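Local coordinates for arsenate Reductase (Corynebacterium glutamicum, PDB 3T38), which reduces arsenate to arsenite in a thioredoxin-dependent reaction, using a low molecular weight tyrosine phosphatase fold, and so serves in arsenic resistance, at residues N15-E20 with R36-S41; V43-T48 with D140-P145. One frame throughout, in Å; residues are numbered along the deposited sequence.

Contact 1 (N15-E20 with R36-S41); sequences NRIANE and RYIFES. With D1D ((4S,5S)-1,2-dithiane-4,5-diol), chain C.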
loop_
_atom_site.group_PDB
_atom_site.type_symbol
_atom_site.label_atom_id
_atom_site.label_comp_id
_atom_site.label_asym_id
_atom_site.label_seq_id
_atom_site.Cartn_x
_atom_site.Cartn_y
_atom_site.Cartn_z
ATOM N N ASN A 15 6.370 7.042 16.178
ATOM C CA ASN A 15 6.074 8.417 16.563
ATOM C C ASN A 15 7.338 9.288 16.565
ATOM O O ASN A 15 7.288 10.432 16.098
ATOM C CB ASN A 15 5.425 8.501 17.953
ATOM C CG ASN A 15 4.002 8.065 17.968
ATOM O OD1 ASN A 15 3.279 8.199 16.968
ATOM N ND2 ASN A 15 3.563 7.554 19.109
ATOM N N ARG A 16 8.454 8.735 17.066
ATOM C CA ARG A 16 9.719 9.480 17.138
ATOM C C ARG A 16 10.275 9.861 15.762
ATOM O O ARG A 16 10.635 11.010 15.541
ATOM C CB ARG A 16 10.767 8.799 18.016
ATOM C CG ARG A 16 12.060 9.618 18.168
ATOM C CD ARG A 16 13.266 8.786 18.690
ATOM N NE ARG A 16 13.379 7.509 17.979
ATOM C CZ ARG A 16 13.855 7.387 16.745
ATOM N NH1 ARG A 16 14.295 8.464 16.095
ATOM N NH2 ARG A 16 13.921 6.190 16.159
ATOM N N ILE A 17 10.264 8.896 14.847
ATOM C CA ILE A 17 10.596 9.069 13.425
ATOM C C ILE A 17 9.705 10.091 12.680
ATOM O O ILE A 17 10.207 10.922 11.910
ATOM C CB ILE A 17 10.591 7.670 12.691
ATOM C CG1 ILE A 17 11.660 6.733 13.273
ATOM C CG2 ILE A 17 10.849 7.817 11.190
ATOM C CD1 ILE A 17 11.338 5.270 13.018
ATOM N N ALA A 18 8.399 10.067 12.905
ATOM C CA ALA A 18 7.528 11.086 12.317
ATOM C C ALA A 18 7.853 12.514 12.813
ATOM O O ALA A 18 7.846 13.449 12.024
ATOM C CB ALA A 18 6.087 10.760 12.596
ATOM N N ASN A 19 8.152 12.663 14.097
ATOM C CA ASN A 19 8.469 13.982 14.675
ATOM C C ASN A 19 9.687 14.516 13.950
ATOM O O ASN A 19 9.625 15.557 13.298
ATOM C CB ASN A 19 8.672 13.916 16.215
ATOM C CG ASN A 19 9.137 15.274 16.830
ATOM O OD1 ASN A 19 9.495 16.214 16.105
ATOM N ND2 ASN A 19 9.138 15.365 18.181
ATOM N N GLU A 20 10.761 13.737 13.986
ATOM C CA GLU A 20 11.983 14.058 13.269
ATOM C C GLU A 20 11.787 14.362 11.776
ATOM O O GLU A 20 12.361 15.280 11.240
ATOM C CB GLU A 20 13.066 13.008 13.586
ATOM C CG GLU A 20 13.859 13.438 14.888
ATOM C CD GLU A 20 14.353 12.303 15.844
ATOM O OE1 GLU A 20 14.294 11.088 15.493
ATOM O OE2 GLU A 20 14.823 12.661 16.962
ATOM N N ARG A 36 1.539 10.507 8.001
ATOM C CA ARG A 36 0.966 9.347 7.286
ATOM C C ARG A 36 2.006 8.582 6.556
ATOM O O ARG A 36 1.921 7.352 6.421
ATOM C CB ARG A 36 -0.092 9.765 6.235
ATOM C CG ARG A 36 -1.346 10.359 6.876
ATOM C CD ARG A 36 -2.141 9.221 7.582
ATOM N NE ARG A 36 -1.713 9.015 8.939
ATOM C CZ ARG A 36 -1.798 7.855 9.603
ATOM N NH1 ARG A 36 -2.251 6.757 9.011
ATOM N NH2 ARG A 36 -1.391 7.789 10.860
ATOM N N TYR A 37 2.999 9.290 6.043
ATOM C CA TYR A 37 4.055 8.651 5.290
ATOM C C TYR A 37 4.723 7.569 6.064
ATOM O O TYR A 37 4.891 6.423 5.588
ATOM C CB TYR A 37 5.077 9.638 4.748
ATOM C CG TYR A 37 4.838 9.837 3.290
ATOM C CD1 TYR A 37 5.549 9.095 2.332
ATOM C CD2 TYR A 37 3.910 10.761 2.843
ATOM C CE1 TYR A 37 5.302 9.276 0.941
ATOM C CE2 TYR A 37 3.676 10.952 1.453
ATOM C CZ TYR A 37 4.366 10.217 0.534
ATOM O OH TYR A 37 4.084 10.414 -0.817
ATOM N N ILE A 38 5.077 7.884 7.282
ATOM C CA ILE A 38 5.746 6.860 8.058
ATOM C C ILE A 38 4.854 5.702 8.550
ATOM O O ILE A 38 5.266 4.542 8.485
ATOM C CB ILE A 38 6.568 7.491 9.129
ATOM C CG1 ILE A 38 7.076 6.446 10.083
ATOM C CG2 ILE A 38 5.764 8.551 9.835
ATOM C CD1 ILE A 38 6.798 6.822 11.472
ATOM N N PHE A 39 3.671 6.002 9.072
ATOM C CA PHE A 39 2.834 4.930 9.595
ATOM C C PHE A 39 2.234 4.080 8.464
ATOM O O PHE A 39 2.120 2.853 8.627
ATOM C CB PHE A 39 1.725 5.428 10.494
ATOM C CG PHE A 39 2.213 5.874 11.869
ATOM C CD1 PHE A 39 2.555 7.216 12.097
ATOM C CD2 PHE A 39 2.289 4.970 12.923
ATOM C CE1 PHE A 39 3.004 7.659 13.334
ATOM C CE2 PHE A 39 2.732 5.407 14.200
ATOM C CZ PHE A 39 3.102 6.752 14.403
ATOM N N GLU A 40 1.863 4.720 7.342
ATOM C CA GLU A 40 1.326 3.996 6.215
ATOM C C GLU A 40 2.404 3.146 5.589
ATOM O O GLU A 40 2.156 2.005 5.170
ATOM C CB GLU A 40 0.654 4.919 5.189
ATOM C CG GLU A 40 -0.563 5.645 5.769
ATOM C CD GLU A 40 -1.703 4.685 6.240
ATOM O OE1 GLU A 40 -1.665 3.467 5.972
ATOM O OE2 GLU A 40 -2.665 5.165 6.877
ATOM N N SER A 41 3.623 3.683 5.508
ATOM C CA SER A 41 4.706 2.859 4.997
ATOM C C SER A 41 5.001 1.599 5.818
ATOM O O SER A 41 5.239 0.518 5.249
ATOM C CB SER A 41 5.977 3.675 4.862
ATOM O OG SER A 41 5.855 4.477 3.724
HETATM S S1 D1D C . -1.420 6.761 1.957
HETATM C C1 D1D C . -2.091 8.374 2.478
HETATM C C2 D1D C . -1.173 9.434 1.990
HETATM O O2 D1D C . -1.556 10.611 2.580
HETATM C C3 D1D C . 0.170 9.240 2.654
HETATM O O3 D1D C . 0.590 10.510 2.829
HETATM C C4 D1D C . 1.246 8.533 1.875
HETATM S S4 D1D C . 0.875 6.749 1.917
#
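Ala18 and Ile38 meet where segments 15-20 and 36-41 come closest, with their CA atoms 6.3 Å apart. The methyl CB of Ala18 lies 3.6 Å from CG2 of Ile38. The small side chain lets the backbones approach here. The two branches of Ile38 touch different residues. CG2 meets Ala18. CG1 runs anti to its own backbone N (chi1 170°), which sends it toward helix 10-24, and CD1 at its end lies 4.1 Å from CB of Ile17. Leu14 adds to the same apolar layer from helix 10-24. Ile38 CD1 also sits over one face of the Phe39 ring, near its rim.

The short segments run nearly antiparallel, at 148°, with axes 9.2 Å apart. They form a helical hairpin in the N-terminal part of the protein. No hydrogen bond joins them. On the buried side the contacts are apolar, among Ile17, Ala18, Ile38 and Phe39.

The more open side lies at Asn15, which is partly exposed. There a single oxygen, OD1, comes to the edge of the Phe39 ring, near the ring plane, 3.0 Å from CZ. Amide and ring planes are 58° apart. Arg152 of the second subunit makes a cation-pi contact with Phe39.

Helix 31-49 turns another side to the bound dithiane-diol. C4 of the ligand lies over one face of the Tyr37 ring, offset toward the rim, 3.5 Å from CE2 of Tyr37. Arg36 NH1 forms a salt bridge with Glu40 OE2 at 2.7 Å, though as a hydrogen bond it is weak. Its NH2 forms a salt bridge with Asp148 of the second subunit.

Contact 2 (V43-T48 with D140-P145); sequences VSLART and DAFPKP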
loop_
_atom_site.group_PDB
_atom_site.type_symbol
_atom_site.label_atom_id
_atom_site.label_comp_id
_atom_site.label_asym_id
_atom_site.label_seq_id
_atom_site.Cartn_x
_atom_site.Cartn_y
_atom_site.Cartn_z
ATOM N N VAL A 43 2.853 0.013 7.817
ATOM C CA VAL A 43 1.739 -0.889 7.646
ATOM C C VAL A 43 1.811 -1.564 6.312
ATOM O O VAL A 43 1.716 -2.835 6.265
ATOM C CB VAL A 43 0.347 -0.244 7.967
ATOM C CG1 VAL A 43 -0.778 -1.218 7.550
ATOM C CG2 VAL A 43 0.239 0.029 9.474
ATOM N N SER A 44 2.103 -0.794 5.259
ATOM C CA SER A 44 2.375 -1.402 3.940
ATOM C C SER A 44 3.374 -2.547 3.978
ATOM O O SER A 44 3.146 -3.644 3.404
ATOM C CB SER A 44 2.898 -0.336 2.965
ATOM O OG SER A 44 1.730 0.419 2.625
ATOM N N LEU A 45 4.511 -2.291 4.617
ATOM C CA LEU A 45 5.532 -3.349 4.654
ATOM C C LEU A 45 5.101 -4.481 5.534
ATOM O O LEU A 45 5.406 -5.674 5.248
ATOM C CB LEU A 45 6.884 -2.772 5.072
ATOM C CG LEU A 45 7.492 -1.820 3.996
ATOM C CD1 LEU A 45 8.762 -1.189 4.573
ATOM C CD2 LEU A 45 7.818 -2.567 2.729
ATOM N N ALA A 46 4.381 -4.142 6.626
ATOM C CA ALA A 46 3.971 -5.175 7.568
ATOM C C ALA A 46 3.079 -6.200 6.899
ATOM O O ALA A 46 3.077 -7.368 7.274
ATOM C CB ALA A 46 3.264 -4.567 8.740
ATOM N N ARG A 47 2.306 -5.762 5.905
ATOM C CA ARG A 47 1.339 -6.661 5.227
ATOM C C ARG A 47 2.007 -7.861 4.588
ATOM O O ARG A 47 1.462 -8.978 4.643
ATOM C CB ARG A 47 0.529 -5.877 4.199
ATOM C CG ARG A 47 -0.586 -5.028 4.835
ATOM C CD ARG A 47 -1.567 -4.462 3.761
ATOM N NE ARG A 47 -0.804 -4.022 2.599
ATOM C CZ ARG A 47 -0.642 -2.760 2.211
ATOM N NH1 ARG A 47 -1.164 -1.700 2.898
ATOM N NH2 ARG A 47 0.075 -2.554 1.120
ATOM N N THR A 48 3.200 -7.641 4.032
ATOM C CA THR A 48 3.877 -8.681 3.235
ATOM C C THR A 48 5.045 -9.278 3.985
ATOM O O THR A 48 5.365 -10.437 3.788
ATOM C CB THR A 48 4.383 -8.143 1.860
ATOM O OG1 THR A 48 5.016 -6.870 2.054
ATOM C CG2 THR A 48 3.159 -7.933 0.915
ATOM N N ASP A 140 21.069 -3.131 1.149
ATOM C CA ASP A 140 19.862 -2.576 1.803
ATOM C C ASP A 140 18.576 -2.616 0.956
ATOM O O ASP A 140 17.734 -1.701 1.001
ATOM C CB ASP A 140 20.152 -1.188 2.323
ATOM C CG ASP A 140 21.118 -1.229 3.512
ATOM O OD1 ASP A 140 20.717 -1.683 4.628
ATOM O OD2 ASP A 140 22.293 -0.831 3.310
ATOM N N ALA A 141 18.450 -3.661 0.152
ATOM C CA ALA A 141 17.321 -3.767 -0.762
ATOM C C ALA A 141 16.248 -4.556 -0.034
ATOM O O ALA A 141 16.565 -5.363 0.847
ATOM C CB ALA A 141 17.745 -4.443 -2.025
ATOM N N PHE A 142 14.978 -4.313 -0.346
ATOM C CA PHE A 142 13.878 -5.063 0.304
ATOM C C PHE A 142 12.681 -4.957 -0.617
ATOM O O PHE A 142 12.589 -3.987 -1.376
ATOM C CB PHE A 142 13.535 -4.497 1.708
ATOM C CG PHE A 142 13.197 -3.032 1.705
ATOM C CD1 PHE A 142 14.198 -2.072 1.744
ATOM C CD2 PHE A 142 11.876 -2.608 1.651
ATOM C CE1 PHE A 142 13.890 -0.687 1.701
ATOM C CE2 PHE A 142 11.546 -1.250 1.649
ATOM C CZ PHE A 142 12.544 -0.270 1.652
ATOM N N PRO A 143 11.776 -5.953 -0.594
ATOM C CA PRO A 143 10.602 -5.815 -1.498
ATOM C C PRO A 143 9.640 -4.813 -0.941
ATOM O O PRO A 143 9.501 -4.723 0.279
ATOM C CB PRO A 143 9.953 -7.205 -1.457
ATOM C CG PRO A 143 11.042 -8.124 -0.819
ATOM C CD PRO A 143 11.772 -7.224 0.130
ATOM N N LYS A 144 8.960 -4.066 -1.801
ATOM C CA LYS A 144 8.076 -2.978 -1.301
ATOM C C LYS A 144 6.996 -2.805 -2.338
ATOM O O LYS A 144 7.269 -3.011 -3.520
ATOM C CB LYS A 144 8.851 -1.688 -1.116
ATOM C CG LYS A 144 9.525 -1.071 -2.403
ATOM C CD LYS A 144 10.742 -0.117 -2.048
ATOM C CE LYS A 144 12.097 -0.916 -1.915
ATOM N NZ LYS A 144 12.265 -1.750 -3.175
ATOM N N PRO A 145 5.793 -2.368 -1.922
ATOM C CA PRO A 145 4.785 -2.175 -2.971
ATOM C C PRO A 145 4.988 -0.932 -3.799
ATOM O O PRO A 145 5.455 0.122 -3.304
ATOM C CB PRO A 145 3.478 -1.993 -2.188
ATOM C CG PRO A 145 3.902 -1.265 -0.863
ATOM C CD PRO A 145 5.395 -1.775 -0.614
#
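Leu45 reaches from helix 31-49 over the extended chain of Phe142 to Pro145. This is a helix-to-loop contact. It joins the N-terminal helices to the low molecular weight phosphatase fold, in the loop between helices 125-133 and 148-153. CG of Leu45 is anti to its carbonyl carbon (chi1 -68°), and the two methyls divide the work. CD1 comes to the Phe142 ring obliquely, 4.0 Å from CE2. CD2 rests on the loop backbone, 3.7 Å from Pro143 O and 4.1 Å from Lys144 CA. Taken as whole side chains, Leu45 and Phe142 cross at about a right angle. Leu55 and Leu58 of helix 55-73 extend this apolar patch.

The next residue, Pro145, packs against the same helix. Its CG is 4.1 Å from CB of Ser44. The Ser44 hydroxyl is used within its own helix, bonded to Glu40 O. CG of Pro145 also stands obliquely to the Arg47 guanidinium, 4.5 Å from NH2. One face of that guanidinium lies over Ser44 CA. Its NH1 bonds to Leu146 O of the second subunit, so this end of the contact belongs to the subunit interface.

No hydrogen bond crosses between the two segments. The loop is held by other parts of the fold: Lys144 N bonds to Asn91 OD1, and its NZ to Ser114 O. The lysine chain bends at chi3, which sets CE over a face of the Phe142 ring, and again at chi4, which turns NZ toward Phe142 O. NZ meets Phe142 O at 2.9 Å, with a C=O...N angle of 178°.

From the N terminus, helix 10-24 is followed by a short link and helix 31-49. Contact 1 closes this local hairpin, with 15 residues between its segments. Contact 2 opens two residues later on the same helix and closes a far longer loop of 91 residues. That loop takes in helix 55-73 and the first two sheet strands, 83-88 and 111-116. The two contacts stand in series, neither nested nor crossed, with centres about 15 Å apart. Helix 31-49 is common to both. Contact 1 ties it to the first helix, and contact 2 ties it to the loop 140-145 of the low molecular weight phosphatase fold. Both also touch the second subunit.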